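Local atomic coordinates of peptide-binding protein (PDB entry 6SQX), a protein that cleaves the peptidoglycan of potentially competing bacteria, as a secreted endopeptidase of the NlpC/P60 family that probably uses a cysteine nucleophile. Residues W292-S297 and S333-W338; L231-V236 and K288-P293; K299-Q304 and K329-T334; P379-V384 and T471-T476. All coordinates share one frame; numbering follows the deposited sequence.

Contact 1 of 4, residues W292-S297 and S333-W338; sequences WPMTPS and STFGIW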
loop_
_atom_site.group_PDB
_atom_site.type_symbol
_atom_site.label_atom_id
_atom_site.label_comp_id
_atom_site.label_asym_id
_atom_site.label_seq_id
_atom_site.Cartn_x
_atom_site.Cartn_y
_atom_site.Cartn_z
ATOM N N TRP A 292 17.120 10.466 -2.074
ATOM C CA TRP A 292 15.675 10.591 -2.136
ATOM C C TRP A 292 15.302 12.073 -2.150
ATOM O O TRP A 292 15.968 12.876 -1.493
ATOM C CB TRP A 292 15.076 9.910 -0.901
ATOM C CG TRP A 292 13.590 9.994 -0.853
ATOM C CD1 TRP A 292 12.699 9.083 -1.345
ATOM C CD2 TRP A 292 12.815 11.042 -0.259
ATOM N NE1 TRP A 292 11.410 9.523 -1.139
ATOM C CE2 TRP A 292 11.462 10.724 -0.469
ATOM C CE3 TRP A 292 13.143 12.233 0.395
ATOM C CZ2 TRP A 292 10.421 11.537 0.002
ATOM C CZ3 TRP A 292 12.111 13.064 0.819
ATOM C CH2 TRP A 292 10.768 12.706 0.626
ATOM N N PRO A 293 14.257 12.505 -2.889
ATOM C CA PRO A 293 13.453 11.658 -3.785
ATOM C C PRO A 293 14.180 11.277 -5.058
ATOM O O PRO A 293 14.981 12.054 -5.595
ATOM C CB PRO A 293 12.272 12.555 -4.157
ATOM C CG PRO A 293 12.275 13.664 -3.148
ATOM C CD PRO A 293 13.699 13.878 -2.801
ATOM N N MET A 294 13.889 10.070 -5.538
ATOM C CA MET A 294 14.465 9.644 -6.799
ATOM C C MET A 294 13.922 10.534 -7.922
ATOM O O MET A 294 12.759 10.947 -7.905
ATOM C CB MET A 294 14.057 8.194 -7.032
ATOM C CG MET A 294 14.512 7.596 -8.331
ATOM S SD MET A 294 14.128 5.817 -8.472
ATOM C CE MET A 294 15.183 5.119 -7.222
ATOM N N THR A 295 14.754 10.806 -8.917
ATOM C CA THR A 295 14.325 11.657 -10.012
ATOM C C THR A 295 13.196 10.985 -10.793
ATOM O O THR A 295 13.287 9.785 -11.096
ATOM C CB THR A 295 15.518 11.887 -10.936
ATOM O OG1 THR A 295 16.547 12.568 -10.206
ATOM C CG2 THR A 295 15.125 12.726 -12.124
ATOM N N PRO A 296 12.095 11.722 -11.129
ATOM C CA PRO A 296 10.911 11.116 -11.747
ATOM C C PRO A 296 11.034 10.967 -13.265
ATOM O O PRO A 296 10.197 11.448 -14.033
ATOM C CB PRO A 296 9.787 12.071 -11.334
ATOM C CG PRO A 296 10.473 13.425 -11.396
ATOM C CD PRO A 296 11.871 13.146 -10.797
ATOM N N SER A 297 12.107 10.304 -13.703
ATOM C CA SER A 297 12.332 10.061 -15.112
ATOM C C SER A 297 11.546 8.827 -15.551
ATOM O O SER A 297 11.241 7.929 -14.748
ATOM C CB SER A 297 13.831 9.831 -15.347
ATOM O OG SER A 297 14.290 8.686 -14.640
ATOM N N SER A 333 6.119 6.565 -3.427
ATOM C CA SER A 333 6.866 7.099 -2.286
ATOM C C SER A 333 8.343 7.273 -2.618
ATOM O O SER A 333 8.981 8.209 -2.135
ATOM C CB SER A 333 6.679 6.245 -1.025
ATOM O OG SER A 333 7.332 4.969 -1.142
ATOM N N THR A 334 8.900 6.364 -3.432
ATOM C CA THR A 334 10.309 6.446 -3.841
ATOM C C THR A 334 10.624 7.764 -4.544
ATOM O O THR A 334 11.760 8.266 -4.481
ATOM C CB THR A 334 10.556 5.285 -4.804
ATOM O OG1 THR A 334 10.394 4.082 -4.050
ATOM C CG2 THR A 334 11.950 5.293 -5.425
ATOM N N PHE A 335 9.618 8.348 -5.193
ATOM C CA PHE A 335 9.718 9.590 -5.944
ATOM C C PHE A 335 9.226 10.802 -5.137
ATOM O O PHE A 335 9.118 11.901 -5.704
ATOM C CB PHE A 335 8.927 9.437 -7.248
ATOM C CG PHE A 335 9.477 8.350 -8.126
ATOM C CD1 PHE A 335 10.595 8.613 -8.934
ATOM C CD2 PHE A 335 8.925 7.079 -8.097
ATOM C CE1 PHE A 335 11.142 7.609 -9.719
ATOM C CE2 PHE A 335 9.463 6.059 -8.898
ATOM C CZ PHE A 335 10.599 6.327 -9.680
ATOM N N GLY A 336 8.874 10.604 -3.859
ATOM C CA GLY A 336 8.320 11.719 -3.099
ATOM C C GLY A 336 6.948 12.166 -3.560
ATOM O O GLY A 336 6.651 13.364 -3.515
ATOM N N ILE A 337 6.107 11.226 -3.984
ATOM C CA ILE A 337 4.737 11.497 -4.385
ATOM C C ILE A 337 3.878 10.686 -3.443
ATOM O O ILE A 337 4.070 9.468 -3.324
ATOM C CB ILE A 337 4.495 11.094 -5.843
ATOM C CG1 ILE A 337 5.386 11.945 -6.760
ATOM C CG2 ILE A 337 3.017 11.247 -6.179
ATOM C CD1 ILE A 337 5.319 11.526 -8.236
ATOM N N TRP A 338 2.986 11.366 -2.703
ATOM C CA TRP A 338 2.279 10.745 -1.586
ATOM C C TRP A 338 0.887 10.339 -2.034
ATOM O O TRP A 338 0.113 11.197 -2.493
ATOM C CB TRP A 338 2.131 11.739 -0.425
ATOM C CG TRP A 338 1.738 11.077 0.870
ATOM C CD1 TRP A 338 2.586 10.528 1.808
ATOM C CD2 TRP A 338 0.400 10.882 1.371
ATOM N NE1 TRP A 338 1.855 10.014 2.853
ATOM C CE2 TRP A 338 0.510 10.207 2.603
ATOM C CE3 TRP A 338 -0.877 11.231 0.897
ATOM C CZ2 TRP A 338 -0.601 9.852 3.368
ATOM C CZ3 TRP A 338 -1.993 10.890 1.667
ATOM C CH2 TRP A 338 -1.852 10.205 2.884
HETATM O O HOH W 1 10.916 12.856 -7.613
#
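Pro293 and Phe335 bring the two backbones to within 4.8 Å (CA to CA), where the loop 292-297 runs past the C-terminal end of helix 326-334 and Met294 N donates to Thr334 O at 3.0 Å. Two residues earlier, the indole of Trp292 reaches for the same helix end: with CG anti to the backbone N (chi1 179°), NE1 gives an almost straight bond of 2.9 Å to Ser333 O, which lies in the indole plane. That carbonyl also takes Gly336 N, so two donors grip it. A cis peptide before Pro293 lays the proline ring back over one face of the indole. Met294 is extended until chi3, where it bends; its CG rests 3.6 Å from Phe335 CE1, its SD stands obliquely 4.4 Å from the Phe335 ring centroid in a Met-aromatic contact, and its CE lies beside Thr334 CG2. Thr295 O meets the edge of the phenyl ring, 3.4 Å from CE1. A water donates to both Met294 O and Phe335 O. Gly336, with positive phi, ends the helix in a Schellman motif, so the arrangement is a helix C-terminus whose last carbonyls are taken up by an incoming loop.

Contact 2 of 4, residues L231-V236 and K288-P293; sequences LVTPTV and KFTTWP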
loop_
_atom_site.group_PDB
_atom_site.type_symbol
_atom_site.label_atom_id
_atom_site.label_comp_id
_atom_site.label_asym_id
_atom_site.label_seq_id
_atom_site.Cartn_x
_atom_site.Cartn_y
_atom_site.Cartn_z
ATOM N N LEU A 231 18.702 12.313 2.755
ATOM C CA LEU A 231 17.922 11.087 2.844
ATOM C C LEU A 231 18.119 10.241 1.587
ATOM O O LEU A 231 18.311 10.772 0.476
ATOM C CB LEU A 231 16.430 11.417 3.007
ATOM C CG LEU A 231 16.092 12.191 4.282
ATOM C CD1 LEU A 231 14.607 12.601 4.258
ATOM C CD2 LEU A 231 16.376 11.356 5.545
ATOM N N VAL A 232 18.069 8.918 1.775
ATOM C CA VAL A 232 18.224 7.987 0.675
ATOM C C VAL A 232 17.073 6.994 0.707
ATOM O O VAL A 232 16.367 6.834 1.709
ATOM C CB VAL A 232 19.579 7.229 0.683
ATOM C CG1 VAL A 232 20.750 8.179 0.457
ATOM C CG2 VAL A 232 19.737 6.408 1.976
ATOM N N THR A 233 16.923 6.264 -0.393
ATOM C CA THR A 233 15.856 5.287 -0.519
ATOM C C THR A 233 16.404 4.118 -1.329
ATOM O O THR A 233 17.247 4.328 -2.220
ATOM C CB THR A 233 14.598 5.931 -1.162
ATOM O OG1 THR A 233 13.451 5.093 -0.999
ATOM C CG2 THR A 233 14.829 6.309 -2.649
ATOM N N PRO A 234 15.982 2.891 -1.037
ATOM C CA PRO A 234 16.602 1.748 -1.734
ATOM C C PRO A 234 16.212 1.719 -3.199
ATOM O O PRO A 234 15.114 2.128 -3.585
ATOM C CB PRO A 234 16.014 0.531 -1.019
ATOM C CG PRO A 234 15.656 1.038 0.421
ATOM C CD PRO A 234 15.142 2.470 0.113
ATOM N N THR A 235 17.084 1.119 -4.005
ATOM C CA THR A 235 16.827 1.000 -5.440
ATOM C C THR A 235 16.417 -0.402 -5.872
ATOM O O THR A 235 16.196 -0.612 -7.074
ATOM C CB THR A 235 18.033 1.479 -6.252
ATOM O OG1 THR A 235 19.162 0.717 -5.845
ATOM C CG2 THR A 235 18.300 2.964 -5.963
ATOM N N VAL A 236 16.304 -1.358 -4.937
ATOM C CA VAL A 236 15.789 -2.701 -5.195
ATOM C C VAL A 236 14.770 -3.026 -4.103
ATOM O O VAL A 236 14.712 -2.353 -3.064
ATOM C CB VAL A 236 16.910 -3.772 -5.213
ATOM C CG1 VAL A 236 17.941 -3.501 -6.350
ATOM C CG2 VAL A 236 17.611 -3.883 -3.839
ATOM N N LYS A 288 22.306 -0.954 -1.954
ATOM C CA LYS A 288 21.770 -0.368 -3.186
ATOM C C LYS A 288 20.720 0.685 -2.806
ATOM O O LYS A 288 19.580 0.355 -2.423
ATOM C CB LYS A 288 21.167 -1.427 -4.095
ATOM C CG LYS A 288 22.125 -2.594 -4.483
ATOM C CD LYS A 288 21.518 -3.884 -3.843
ATOM C CE LYS A 288 22.115 -5.228 -4.257
ATOM N NZ LYS A 288 21.503 -6.356 -3.433
ATOM N N PHE A 289 21.113 1.953 -2.902
ATOM C CA PHE A 289 20.221 3.051 -2.563
ATOM C C PHE A 289 20.641 4.281 -3.340
ATOM O O PHE A 289 21.715 4.312 -3.954
ATOM C CB PHE A 289 20.130 3.333 -1.041
ATOM C CG PHE A 289 21.452 3.629 -0.359
ATOM C CD1 PHE A 289 22.072 4.870 -0.498
ATOM C CD2 PHE A 289 22.043 2.673 0.461
ATOM C CE1 PHE A 289 23.295 5.146 0.150
ATOM C CE2 PHE A 289 23.251 2.927 1.112
ATOM C CZ PHE A 289 23.875 4.171 0.971
ATOM N N THR A 290 19.784 5.297 -3.310
ATOM C CA THR A 290 20.041 6.535 -4.024
ATOM C C THR A 290 19.423 7.702 -3.261
ATOM O O THR A 290 18.502 7.519 -2.473
ATOM C CB THR A 290 19.527 6.466 -5.474
ATOM O OG1 THR A 290 20.138 7.496 -6.264
ATOM C CG2 THR A 290 18.041 6.659 -5.501
ATOM N N THR A 291 19.928 8.906 -3.524
ATOM C CA THR A 291 19.376 10.074 -2.847
ATOM C C THR A 291 17.884 10.198 -3.125
ATOM O O THR A 291 17.430 10.058 -4.267
ATOM C CB THR A 291 20.105 11.353 -3.293
ATOM O OG1 THR A 291 21.495 11.265 -2.942
ATOM C CG2 THR A 291 19.488 12.602 -2.639
ATOM N N TRP A 292 17.120 10.466 -2.074
ATOM C CA TRP A 292 15.675 10.591 -2.136
ATOM C C TRP A 292 15.302 12.073 -2.150
ATOM O O TRP A 292 15.968 12.876 -1.493
ATOM C CB TRP A 292 15.076 9.910 -0.901
ATOM C CG TRP A 292 13.590 9.994 -0.853
ATOM C CD1 TRP A 292 12.699 9.083 -1.345
ATOM C CD2 TRP A 292 12.815 11.042 -0.259
ATOM N NE1 TRP A 292 11.410 9.523 -1.139
ATOM C CE2 TRP A 292 11.462 10.724 -0.469
ATOM C CE3 TRP A 292 13.143 12.233 0.395
ATOM C CZ2 TRP A 292 10.421 11.537 0.002
ATOM C CZ3 TRP A 292 12.111 13.064 0.819
ATOM C CH2 TRP A 292 10.768 12.706 0.626
ATOM N N PRO A 293 14.257 12.505 -2.889
ATOM C CA PRO A 293 13.453 11.658 -3.785
ATOM C C PRO A 293 14.180 11.277 -5.058
ATOM O O PRO A 293 14.981 12.054 -5.595
ATOM C CB PRO A 293 12.272 12.555 -4.157
ATOM C CG PRO A 293 12.275 13.664 -3.148
ATOM C CD PRO A 293 13.699 13.878 -2.801
HETATM O O HOH W 2 17.672 13.967 0.585
#
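An antiparallel pairing at the border of a five-stranded sheet joins strand 230-234 to strand 289-291, which is outermost. The strand order matches that of the sheet containing the SH3b1-type sequence, consistent with a second SH3b-like barrel. Thr233 and Thr290 form the hydrogen-bonded pair, exchanging N-H to O bonds of 2.9 Å in both directions (Thr233 N to Thr290 O, Thr290 N to Thr233 O). Backbone bonds continue on either side: Trp292 N donates to Leu231 O, and Thr235 N to Lys288 O at 3.1 Å, the last from above the carbonyl plane. Val232 and Phe289 project from the sheet surface away from the threonine pair. With chi1 at 57°, CG of Phe289 sits between the backbone N and the carbonyl carbon, and Val232 CG2 lies off-centre over the ring, 4.2 Å from the centroid in a CH-pi contact. On the Thr233-Thr290 face, Thr233 CG2 lies in plane at the indole edge of Trp292, while its OG1 bonds to Ser257 O. Thr235 crosses Thr290 at about a right angle, their CG2 methyls 3.7 Å apart. Where the pairing runs out, a water accepts from Leu231 N at 2.9 Å and donates to Trp292 O.

Contact 3 of 4, residues K299-Q304 and K329-T334; sequences KNFAHQ and KRLFST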
loop_
_atom_site.group_PDB
_atom_site.type_symbol
_atom_site.label_atom_id
_atom_site.label_comp_id
_atom_site.label_asym_id
_atom_site.label_seq_id
_atom_site.Cartn_x
_atom_site.Cartn_y
_atom_site.Cartn_z
ATOM N N LYS A 299 12.909 6.500 -17.233
ATOM C CA LYS A 299 13.827 5.396 -16.934
ATOM C C LYS A 299 13.684 4.913 -15.491
ATOM O O LYS A 299 13.618 3.703 -15.233
ATOM C CB LYS A 299 15.286 5.801 -17.194
ATOM C CG LYS A 299 15.749 5.684 -18.598
ATOM C CD LYS A 299 17.171 6.217 -18.707
ATOM C CE LYS A 299 17.802 5.790 -20.041
ATOM N NZ LYS A 299 19.049 6.531 -20.375
ATOM N N ASN A 300 13.680 5.848 -14.520
ATOM C CA ASN A 300 13.599 5.431 -13.124
ATOM C C ASN A 300 12.257 4.789 -12.789
ATOM O O ASN A 300 12.200 3.811 -12.019
ATOM C CB ASN A 300 13.886 6.601 -12.185
ATOM C CG ASN A 300 15.374 6.935 -12.113
ATOM O OD1 ASN A 300 16.217 6.079 -12.449
ATOM N ND2 ASN A 300 15.716 8.146 -11.641
ATOM N N PHE A 301 11.155 5.334 -13.328
ATOM C CA PHE A 301 9.864 4.678 -13.097
ATOM C C PHE A 301 9.889 3.247 -13.633
ATOM O O PHE A 301 9.388 2.321 -12.978
ATOM C CB PHE A 301 8.730 5.472 -13.755
ATOM C CG PHE A 301 8.008 6.388 -12.798
ATOM C CD1 PHE A 301 8.557 7.617 -12.446
ATOM C CD2 PHE A 301 6.782 6.017 -12.248
ATOM C CE1 PHE A 301 7.911 8.461 -11.551
ATOM C CE2 PHE A 301 6.115 6.877 -11.355
ATOM C CZ PHE A 301 6.697 8.081 -11.018
ATOM N N ALA A 302 10.476 3.062 -14.833
ATOM C CA ALA A 302 10.563 1.733 -15.444
ATOM C C ALA A 302 11.389 0.779 -14.588
ATOM O O ALA A 302 10.994 -0.377 -14.379
ATOM C CB ALA A 302 11.128 1.834 -16.863
ATOM N N HIS A 303 12.557 1.240 -14.102
ATOM C CA HIS A 303 13.358 0.354 -13.263
ATOM C C HIS A 303 12.593 -0.052 -12.014
ATOM O O HIS A 303 12.627 -1.213 -11.592
ATOM C CB HIS A 303 14.653 1.026 -12.822
ATOM C CG HIS A 303 15.614 1.348 -13.923
ATOM N ND1 HIS A 303 15.976 0.445 -14.905
ATOM C CD2 HIS A 303 16.340 2.470 -14.152
ATOM C CE1 HIS A 303 16.870 1.015 -15.705
ATOM N NE2 HIS A 303 17.118 2.245 -15.266
ATOM N N GLN A 304 11.915 0.910 -11.382
ATOM C CA GLN A 304 11.214 0.590 -10.141
ATOM C C GLN A 304 10.027 -0.322 -10.397
ATOM O O GLN A 304 9.817 -1.299 -9.662
ATOM C CB GLN A 304 10.776 1.880 -9.463
ATOM C CG GLN A 304 11.968 2.666 -8.970
ATOM C CD GLN A 304 12.755 1.886 -7.940
ATOM O OE1 GLN A 304 12.218 1.485 -6.900
ATOM N NE2 GLN A 304 14.043 1.606 -8.256
ATOM N N LYS A 329 1.047 3.135 -3.716
ATOM C CA LYS A 329 1.569 4.035 -2.695
ATOM C C LYS A 329 3.082 3.853 -2.541
ATOM O O LYS A 329 3.841 4.830 -2.447
ATOM C CB LYS A 329 0.820 3.764 -1.382
ATOM C CG LYS A 329 1.331 4.603 -0.204
ATOM C CD LYS A 329 0.501 4.379 1.043
ATOM C CE LYS A 329 1.087 5.014 2.282
ATOM N NZ LYS A 329 1.144 6.523 2.141
ATOM N N ARG A 330 3.549 2.590 -2.571
ATOM C CA ARG A 330 4.955 2.318 -2.341
ATOM C C ARG A 330 5.790 2.828 -3.517
ATOM O O ARG A 330 6.818 3.492 -3.323
ATOM C CB ARG A 330 5.104 0.806 -2.142
ATOM C CG ARG A 330 6.510 0.388 -1.743
ATOM C CD ARG A 330 6.531 -1.135 -1.536
ATOM N NE ARG A 330 7.843 -1.523 -1.039
ATOM C CZ ARG A 330 8.218 -2.775 -0.858
ATOM N NH1 ARG A 330 7.358 -3.770 -1.126
ATOM N NH2 ARG A 330 9.463 -3.006 -0.402
ATOM N N LEU A 331 5.378 2.494 -4.756
ATOM C CA LEU A 331 6.135 2.950 -5.922
ATOM C C LEU A 331 6.297 4.472 -5.874
ATOM O O LEU A 331 7.393 5.018 -6.055
ATOM C CB LEU A 331 5.415 2.545 -7.214
ATOM C CG LEU A 331 5.927 3.211 -8.518
ATOM C CD1 LEU A 331 7.296 2.650 -8.835
ATOM C CD2 LEU A 331 4.951 3.014 -9.689
ATOM N N PHE A 332 5.192 5.192 -5.634
ATOM C CA PHE A 332 5.254 6.644 -5.720
ATOM C C PHE A 332 6.071 7.250 -4.592
ATOM O O PHE A 332 6.664 8.326 -4.773
ATOM C CB PHE A 332 3.838 7.229 -5.826
ATOM C CG PHE A 332 3.287 7.161 -7.225
ATOM C CD1 PHE A 332 3.706 8.076 -8.182
ATOM C CD2 PHE A 332 2.398 6.135 -7.599
ATOM C CE1 PHE A 332 3.226 8.025 -9.514
ATOM C CE2 PHE A 332 1.920 6.069 -8.922
ATOM C CZ PHE A 332 2.335 7.031 -9.879
ATOM N N SER A 333 6.119 6.565 -3.427
ATOM C CA SER A 333 6.866 7.099 -2.286
ATOM C C SER A 333 8.343 7.273 -2.618
ATOM O O SER A 333 8.981 8.209 -2.135
ATOM C CB SER A 333 6.679 6.245 -1.025
ATOM O OG SER A 333 7.332 4.969 -1.142
ATOM N N THR A 334 8.900 6.364 -3.432
ATOM C CA THR A 334 10.309 6.446 -3.841
ATOM C C THR A 334 10.624 7.764 -4.544
ATOM O O THR A 334 11.760 8.266 -4.481
ATOM C CB THR A 334 10.556 5.285 -4.804
ATOM O OG1 THR A 334 10.394 4.082 -4.050
ATOM C CG2 THR A 334 11.950 5.293 -5.425
HETATM O O HOH W 3 9.723 1.948 -5.658
#
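Phe301 and Phe332 meet as an offset edge-to-face pair: Phe301 turns its edge toward the face of Phe332, the planes stand at 64° and the centroids are 5.6 Å apart. The nearest atoms are Phe301 CE2 and Phe332 CE1 at 3.6 Å. Leu331 reaches the other helix with both methyls: CD1 presses on Gln304 CB at 3.6 Å, and CD2 faces Phe301 CD2 at 4.3 Å. Its CG is anti to the backbone N (chi1 167°), which carries the branch across. Gln304 folds at chi2, and a water links its amide to the other helix, donating to Gln304 OE1 at 2.8 Å and lying 2.8 Å from Thr334 OG1. That bridge is the polar part of an otherwise greasy interface. The segments are far apart for a close-packed pair, their axes 10.7 Å apart at closest approach and their N-to-C directions 140° apart, roughly antiparallel, so side chains rather than backbones span the gap. Behind them, Ser333 OG bonds back to Arg330 O within its own helix, and Arg330 is held by a salt bridge to Glu254. Farther out, Phe301 also stacks on Phe335, Leu331 extends to Ile305 and Tyr308 along helix 298-308, and both Leu331 and Phe332 rest on Leu398 of strand 395-405, placing helix 326-334 between helix 298-308 and the antiparallel sheet containing that strand.

Contact 4 of 4, residues P379-V384 and T471-T476; sequences PFMTLV and TLLTET. With EDO (1,2-ethanediol), chain F.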
loop_
_atom_site.group_PDB
_atom_site.type_symbol
_atom_site.label_atom_id
_atom_site.label_comp_id
_atom_site.label_asym_id
_atom_site.label_seq_id
_atom_site.Cartn_x
_atom_site.Cartn_y
_atom_site.Cartn_z
ATOM N N PRO A 379 -0.202 8.622 -19.130
ATOM C CA PRO A 379 0.475 7.374 -18.744
ATOM C C PRO A 379 1.461 7.626 -17.619
ATOM O O PRO A 379 2.181 8.632 -17.612
ATOM C CB PRO A 379 1.199 6.944 -20.032
ATOM C CG PRO A 379 0.334 7.534 -21.147
ATOM C CD PRO A 379 -0.137 8.873 -20.583
ATOM N N PHE A 380 1.453 6.714 -16.651
ATOM C CA PHE A 380 2.298 6.727 -15.463
ATOM C C PHE A 380 1.843 7.730 -14.417
ATOM O O PHE A 380 2.463 7.785 -13.335
ATOM C CB PHE A 380 3.800 6.913 -15.756
ATOM C CG PHE A 380 4.380 5.818 -16.627
ATOM C CD1 PHE A 380 4.909 4.646 -16.070
ATOM C CD2 PHE A 380 4.399 5.951 -18.002
ATOM C CE1 PHE A 380 5.428 3.634 -16.877
ATOM C CE2 PHE A 380 4.920 4.947 -18.812
ATOM C CZ PHE A 380 5.445 3.792 -18.248
ATOM N N MET A 381 0.765 8.500 -14.674
ATOM C CA MET A 381 0.312 9.527 -13.748
ATOM C C MET A 381 -1.199 9.506 -13.562
ATOM O O MET A 381 -1.761 10.510 -13.103
ATOM C CB MET A 381 0.797 10.921 -14.211
ATOM C CG MET A 381 2.275 11.129 -13.967
ATOM S SD MET A 381 2.679 11.222 -12.193
ATOM C CE MET A 381 4.376 10.684 -12.246
ATOM N N THR A 382 -1.875 8.425 -13.931
ATOM C CA THR A 382 -3.325 8.325 -13.790
ATOM C C THR A 382 -3.650 7.007 -13.133
ATOM O O THR A 382 -3.136 5.976 -13.562
ATOM C CB THR A 382 -3.984 8.338 -15.171
ATOM O OG1 THR A 382 -3.531 9.487 -15.903
ATOM C CG2 THR A 382 -5.515 8.386 -15.043
ATOM N N LEU A 383 -4.494 7.017 -12.117
ATOM C CA LEU A 383 -4.959 5.801 -11.480
ATOM C C LEU A 383 -6.281 5.399 -12.117
ATOM O O LEU A 383 -7.166 6.238 -12.308
ATOM C CB LEU A 383 -5.187 6.051 -9.986
ATOM C CG LEU A 383 -4.043 6.686 -9.192
ATOM C CD1 LEU A 383 -4.366 6.788 -7.713
ATOM C CD2 LEU A 383 -2.747 5.856 -9.388
ATOM N N VAL A 384 -6.432 4.127 -12.446
ATOM C CA VAL A 384 -7.705 3.571 -12.896
ATOM C C VAL A 384 -8.237 2.685 -11.785
ATOM O O VAL A 384 -7.532 1.775 -11.330
ATOM C CB VAL A 384 -7.554 2.762 -14.200
ATOM C CG1 VAL A 384 -8.950 2.479 -14.804
ATOM C CG2 VAL A 384 -6.687 3.522 -15.200
ATOM N N THR A 471 -8.268 8.885 -12.173
ATOM C CA THR A 471 -7.847 9.982 -11.301
ATOM C C THR A 471 -6.453 10.426 -11.729
ATOM O O THR A 471 -5.490 9.667 -11.587
ATOM C CB THR A 471 -7.840 9.521 -9.835
ATOM O OG1 THR A 471 -9.108 8.931 -9.490
ATOM C CG2 THR A 471 -7.497 10.692 -8.888
ATOM N N LEU A 472 -6.318 11.649 -12.223
ATOM C CA LEU A 472 -4.996 12.186 -12.527
ATOM C C LEU A 472 -4.265 12.524 -11.236
ATOM O O LEU A 472 -4.851 13.093 -10.317
ATOM C CB LEU A 472 -5.157 13.498 -13.297
ATOM C CG LEU A 472 -5.610 13.418 -14.735
ATOM C CD1 LEU A 472 -5.694 14.853 -15.319
ATOM C CD2 LEU A 472 -4.647 12.566 -15.505
ATOM N N LEU A 473 -2.960 12.261 -11.190
ATOM C CA LEU A 473 -2.150 12.630 -10.041
ATOM C C LEU A 473 -1.508 14.003 -10.184
ATOM O O LEU A 473 -1.079 14.581 -9.179
ATOM C CB LEU A 473 -1.032 11.610 -9.838
ATOM C CG LEU A 473 -1.507 10.185 -9.595
ATOM C CD1 LEU A 473 -0.276 9.311 -9.399
ATOM C CD2 LEU A 473 -2.409 10.110 -8.349
ATOM N N THR A 474 -1.461 14.548 -11.392
ATOM C CA THR A 474 -0.672 15.738 -11.686
ATOM C C THR A 474 -1.158 16.980 -10.956
ATOM O O THR A 474 -0.467 18.010 -10.996
ATOM C CB THR A 474 -0.631 15.947 -13.196
ATOM O OG1 THR A 474 -1.957 15.808 -13.731
ATOM C CG2 THR A 474 0.288 14.899 -13.842
ATOM N N GLU A 475 -2.302 16.908 -10.279
ATOM C CA GLU A 475 -2.815 18.010 -9.473
ATOM C C GLU A 475 -2.588 17.681 -8.000
ATOM O O GLU A 475 -3.200 16.751 -7.460
ATOM C CB GLU A 475 -4.294 18.243 -9.773
ATOM C CG GLU A 475 -4.585 18.528 -11.245
ATOM C CD GLU A 475 -3.711 19.643 -11.816
ATOM O OE1 GLU A 475 -3.160 19.459 -12.927
ATOM O OE2 GLU A 475 -3.571 20.701 -11.156
ATOM N N THR A 476 -1.704 18.435 -7.356
ATOM C CA THR A 476 -1.459 18.231 -5.933
ATOM C C THR A 476 -2.556 18.918 -5.124
ATOM O O THR A 476 -2.922 20.058 -5.436
ATOM C CB THR A 476 -0.085 18.788 -5.541
ATOM O OG1 THR A 476 0.944 17.946 -6.078
ATOM C CG2 THR A 476 0.070 18.849 -4.032
HETATM C C1 EDO F . 0.127 14.345 -6.186
HETATM O O1 EDO F . 0.656 15.019 -5.038
HETATM C C2 EDO F . -0.669 13.126 -5.761
HETATM O O2 EDO F . -1.934 13.514 -5.199
HETATM O O HOH W 4 -9.336 6.232 -10.082
#
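Neither Met381 nor Leu473 is extended, with psi of 17° and -16°, yet they still share a backbone bond, Leu473 N to Met381 O at 2.9 Å, just past the end of the regular strand pairing. The side chain of Leu473 folds against that same carbonyl, its CB and CG both 3.5 Å from Met381 O. Inside the strands, Leu383 and Thr471 make the hydrogen-bonded pair, with Leu383 N to Thr471 O and Thr471 N to Leu383 O. Thr382 and Leu472 form the neighbouring non-hydrogen-bonded pair, side by side and pointing the same way. Strands 382-387 and 467-472 are adjacent in the six-stranded antiparallel sheet of the papain-like NlpC/P60 domain, and helix 326-334 packs on the face that bears Leu383: Leu328 touches Leu383, and Phe332 touches Leu473. On that face Leu383 and Leu473 cross at about a right angle, with Leu473 CD2 3.9 Å from Leu383 CG. On the other, Leu472 CD2 comes within 3.3 Å of Thr382 OG1, a hydroxyl bonded to Ile378 O. A water donates to Leu383 O at 3.1 Å and to Thr471 OG1, which has a further partner in Ala347 O. Farther along, a 1,2-ethanediol molecule, probably from the crystallisation liquor, hydrogen-bonds through O1 to Thr476 OG1 at 3.1 Å.

In the fold
Contacts 2, 1 and 3 form a continuous path. The centres of contacts 1 and 2 are 9 Å apart. The centres of contacts 1 and 3 are 7 Å apart. Along the chain, strand 289-291 of contact 2 runs through Trp292 and Pro293 into the loop of contact 1, then into helix 298-308 of contact 3. Helix 326-334 serves both contacts 1 and 3. The centres of contacts 3 and 4 are 14 Å apart; Phe332 and Phe301 reach Leu473 and Met381, and Ile337 of contact 1 also touches Met381. Contacts 2 and 4 do not touch. Helix 326-334, which follows the oxidised Cys324, is thus held between the five-stranded sheet, probably SH3b-like, and the six-stranded peptidase sheet.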